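Local coordinates for carbohydrate deacetylase Agd3 (Neosartorya fumigata, PDB 6NWZ), which probably removes acetyl groups from the exopolysaccharide galactosaminogalactan as a glycosylated carbohydrate esterase required for biofilm formation by the fungus, at residues Q606-Q609 with C610-L614; T648-G652 with Y653-Q657. One frame throughout, in Å; residues are numbered along the deposited sequence.

Interaction 1: Q606-Q609 with C610-L614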
# COMPACT_ATOMS: atom_id res chain seq x y z
N GLN A 606 9.91 -1.12 13.46
CA GLN A 606 10.91 -1.47 14.45
C GLN A 606 12.19 -1.99 13.80
O GLN A 606 13.29 -1.55 14.14
CB GLN A 606 10.35 -2.50 15.43
CG GLN A 606 9.39 -1.90 16.45
CD GLN A 606 8.92 -2.92 17.47
OE1 GLN A 606 9.05 -4.12 17.26
NE2 GLN A 606 8.38 -2.43 18.58
N ARG A 607 12.07 -2.93 12.86
CA ARG A 607 13.26 -3.46 12.20
C ARG A 607 13.99 -2.41 11.38
O ARG A 607 15.18 -2.58 11.11
CB ARG A 607 12.90 -4.65 11.31
CG ARG A 607 12.04 -4.31 10.11
CD ARG A 607 11.90 -5.50 9.18
NE ARG A 607 10.96 -5.24 8.10
CZ ARG A 607 9.66 -5.52 8.16
NH1 ARG A 607 9.16 -6.08 9.25
NH2 ARG A 607 8.87 -5.24 7.13
N ASP A 608 13.31 -1.33 10.98
CA ASP A 608 13.99 -0.24 10.29
C ASP A 608 14.90 0.54 11.23
O ASP A 608 15.76 1.29 10.75
CB ASP A 608 12.97 0.70 9.64
CG ASP A 608 12.34 0.11 8.39
OD1 ASP A 608 12.74 -1.00 7.95
OD2 ASP A 608 11.43 0.75 7.83
N GLN A 609 14.72 0.40 12.54
CA GLN A 609 15.58 1.06 13.51
C GLN A 609 16.82 0.24 13.87
O GLN A 609 17.69 0.75 14.59
CB GLN A 609 14.80 1.37 14.79
CG GLN A 609 13.42 1.97 14.56
CD GLN A 609 13.46 3.29 13.83
OE1 GLN A 609 14.42 4.06 13.96
NE2 GLN A 609 12.42 3.57 13.05
N CYS A 610 16.91 -1.00 13.40
CA CYS A 610 18.06 -1.85 13.72
C CYS A 610 19.23 -1.65 12.77
O CYS A 610 20.34 -2.10 13.08
CB CYS A 610 17.65 -3.33 13.69
SG CYS A 610 16.46 -3.83 14.96
N GLY A 611 19.02 -0.99 11.63
CA GLY A 611 20.08 -0.86 10.65
C GLY A 611 20.53 -2.19 10.10
O GLY A 611 21.72 -2.52 10.15
N TYR A 612 19.60 -2.98 9.58
CA TYR A 612 19.94 -4.28 9.03
C TYR A 612 20.58 -4.12 7.65
O TYR A 612 20.31 -3.15 6.93
CB TYR A 612 18.71 -5.18 8.94
CG TYR A 612 17.63 -4.69 8.00
CD1 TYR A 612 17.66 -4.98 6.64
CD2 TYR A 612 16.56 -3.96 8.49
CE1 TYR A 612 16.68 -4.53 5.79
CE2 TYR A 612 15.56 -3.51 7.64
CZ TYR A 612 15.63 -3.80 6.30
OH TYR A 612 14.64 -3.35 5.46
N GLY A 613 21.41 -5.08 7.29
CA GLY A 613 22.06 -5.07 6.00
C GLY A 613 22.36 -6.47 5.52
O GLY A 613 22.39 -7.43 6.31
N LEU A 614 22.58 -6.59 4.22
CA LEU A 614 22.93 -7.85 3.59
C LEU A 614 24.27 -7.70 2.88
O LEU A 614 24.65 -6.61 2.46
CB LEU A 614 21.85 -8.30 2.60
CG LEU A 614 21.96 -9.71 1.99
CD1 LEU A 614 21.78 -10.78 3.06
CD2 LEU A 614 20.95 -9.89 0.88

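Interaction 2: T648-G652 with Y653-Q657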
# COMPACT_ATOMS: atom_id res chain seq x y z
N THR A 648 20.34 -23.51 0.80
CA THR A 648 20.51 -24.92 1.15
C THR A 648 19.66 -25.32 2.35
O THR A 648 19.27 -26.48 2.47
CB THR A 648 21.98 -25.22 1.44
OG1 THR A 648 22.50 -24.25 2.35
CG2 THR A 648 22.79 -25.22 0.15
N SER A 649 19.37 -24.38 3.25
CA SER A 649 18.52 -24.66 4.40
C SER A 649 17.97 -23.35 4.94
O SER A 649 18.73 -22.39 5.12
CB SER A 649 19.29 -25.41 5.49
OG SER A 649 18.48 -25.57 6.65
N THR A 650 16.67 -23.31 5.20
CA THR A 650 16.08 -22.13 5.82
C THR A 650 16.44 -22.00 7.30
O THR A 650 16.03 -21.03 7.93
CB THR A 650 14.56 -22.16 5.65
OG1 THR A 650 14.03 -23.34 6.26
CG2 THR A 650 14.20 -22.14 4.18
N GLN A 651 17.19 -22.97 7.84
CA GLN A 651 17.77 -22.89 9.18
C GLN A 651 16.71 -22.64 10.25
O GLN A 651 16.94 -21.93 11.23
CB GLN A 651 18.86 -21.81 9.24
CG GLN A 651 20.00 -22.04 8.27
CD GLN A 651 21.07 -20.97 8.36
OE1 GLN A 651 21.13 -20.23 9.34
NE2 GLN A 651 21.92 -20.89 7.34
N GLY A 652 15.54 -23.25 10.06
CA GLY A 652 14.49 -23.16 11.06
C GLY A 652 13.90 -21.78 11.27
O GLY A 652 13.28 -21.54 12.31
N TYR A 653 14.08 -20.87 10.32
CA TYR A 653 13.47 -19.56 10.41
C TYR A 653 12.11 -19.57 9.71
O TYR A 653 11.77 -20.50 8.96
CB TYR A 653 14.37 -18.49 9.79
CG TYR A 653 15.69 -18.29 10.51
CD1 TYR A 653 15.75 -17.53 11.67
CD2 TYR A 653 16.86 -18.83 10.01
CE1 TYR A 653 16.95 -17.34 12.33
CE2 TYR A 653 18.07 -18.64 10.67
CZ TYR A 653 18.11 -17.89 11.82
OH TYR A 653 19.30 -17.70 12.48
N ALA A 654 11.32 -18.53 9.95
CA ALA A 654 10.01 -18.43 9.33
C ALA A 654 10.15 -18.02 7.87
O ALA A 654 10.85 -17.06 7.55
CB ALA A 654 9.14 -17.42 10.08
N THR A 655 9.48 -18.75 6.99
CA THR A 655 9.59 -18.52 5.55
C THR A 655 8.23 -18.14 4.98
O THR A 655 7.19 -18.27 5.63
CB THR A 655 10.13 -19.76 4.82
OG1 THR A 655 9.17 -20.82 4.91
CG2 THR A 655 11.45 -20.20 5.43
N GLU A 656 8.26 -17.68 3.73
CA GLU A 656 7.06 -17.16 3.08
C GLU A 656 7.28 -17.22 1.58
O GLU A 656 8.28 -16.68 1.09
CB GLU A 656 6.79 -15.72 3.54
CG GLU A 656 5.39 -15.20 3.30
CD GLU A 656 5.15 -13.86 3.97
OE1 GLU A 656 6.06 -13.36 4.66
OE2 GLU A 656 4.04 -13.30 3.80
N GLN A 657 6.38 -17.90 0.87
CA GLN A 657 6.50 -18.03 -0.58
C GLN A 657 5.14 -18.34 -1.21
O GLN A 657 4.92 -19.46 -1.68
CB GLN A 657 7.51 -19.11 -0.94
CG GLN A 657 7.97 -19.07 -2.40
CD GLN A 657 9.07 -20.07 -2.70
OE1 GLN A 657 9.53 -20.79 -1.81
NE2 GLN A 657 9.48 -20.12 -3.96

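Interaction 1: Q606-Q609 with C610-L614
Arg607 and Cys610 close a type I beta turn at the C-terminal side of helix 594-607. The amide N of Cys610 donates to Arg607 O (3.3 Å, 158° at the hydrogen); one step earlier Gln609 N donates to Gln606 O at 2.9 Å.

Arg607 O also receives two carbon contacts. The CB of Cys610 rests 3.6 Å from Arg607 O. The same carbonyl oxygen meets the edge of the Tyr612 ring, near its plane, 3.3 Å from CD2. Tyr612 CG sits between its own backbone N and carbonyl carbon (chi1 64°), which lays the ring alongside the turn. Asp608 runs beside it, pointing the same way, with OD1 3.8 Å from CE2 at the ring edge and the carboxylate turned 34° from the ring plane.

Asp608 OD2 makes a salt bridge to Arg604, one turn back in the helix, and takes a hydrogen bond from Trp472 NE1; Tyr612 OH bonds to Gly48 O. Cys610 SG is in a disulfide with Cys635. A carbonyl and a carboxylate oxygen thus face the C-H edge of the ring, whose partial positive charge probably makes the approach mildly favourable, while the disulfide ties the turn covalently to the chain ahead of strand 639-643.

Interaction 2: T648-G652 with Y653-Q657
Tyr653 CG lies beside its backbone N, anti to the carbonyl carbon (chi1 -64°), and this swings the ring back over the turn toward Gln651. The Gln651 side chain leaves its backbone in the same sense and then runs extended, side by side with the tyrosine and pointing the same way. Its CB comes 3.6 Å from Tyr653 CE2. The amide oxygen OE1 of Gln651 reaches the same carbon at 3.7 Å, in the plane of the ring at its edge, although the amide and ring planes are 47° apart. Thr650 O also lies at the ring edge, near its plane, 3.1 Å from Tyr653 CD2.

These residues belong to a type I' beta turn from Thr650 to Tyr653, with Gln651 and Gly652 at its corners, both with positive phi. Tyr653 N donates to Thr650 O at 3.1 Å in a nearly straight bond (165° at the hydrogen). Just before it, Ser649 OG accepts from Gln651 N (3.1 Å), an ST turn that leads into the beta turn. The turn opens into strand 654-656, an outer strand of the three-stranded antiparallel sheet with 639-643 and 663-667.

Across the mouth of the turn, Thr650, its first residue, and Thr655, two residues beyond it, cross at about a right angle and meet methyl to methyl, CG2 to CG2 at 3.6 Å. Gln651 NE2 is hydrogen-bonded to Thr675 O, while Val674 and Phe676 of strand 674-683 touch both Gln651 and Tyr653.

Both interactions are surface contacts built round a beta turn that leads into a strand, and neither lies near the metal sites. Interaction 1 passes from helix 594-607 to strand 613-618, in the deacetylase domain, and Arg607 is the one buried residue among those that touch. Interaction 2 lies in the C-terminal domain, joins a loop to strand 654-656 and has no buried residue. Their centres are 19 Å apart, and they do not touch. Strand 639-643 relates them: its residues touch side chains of 606-614, and it belongs to the same small sheet as 654-656. The covalent tie Cys610-Cys635 marks interaction 1, whereas a methyl contact and tyrosine-glutamine packing mark interaction 2.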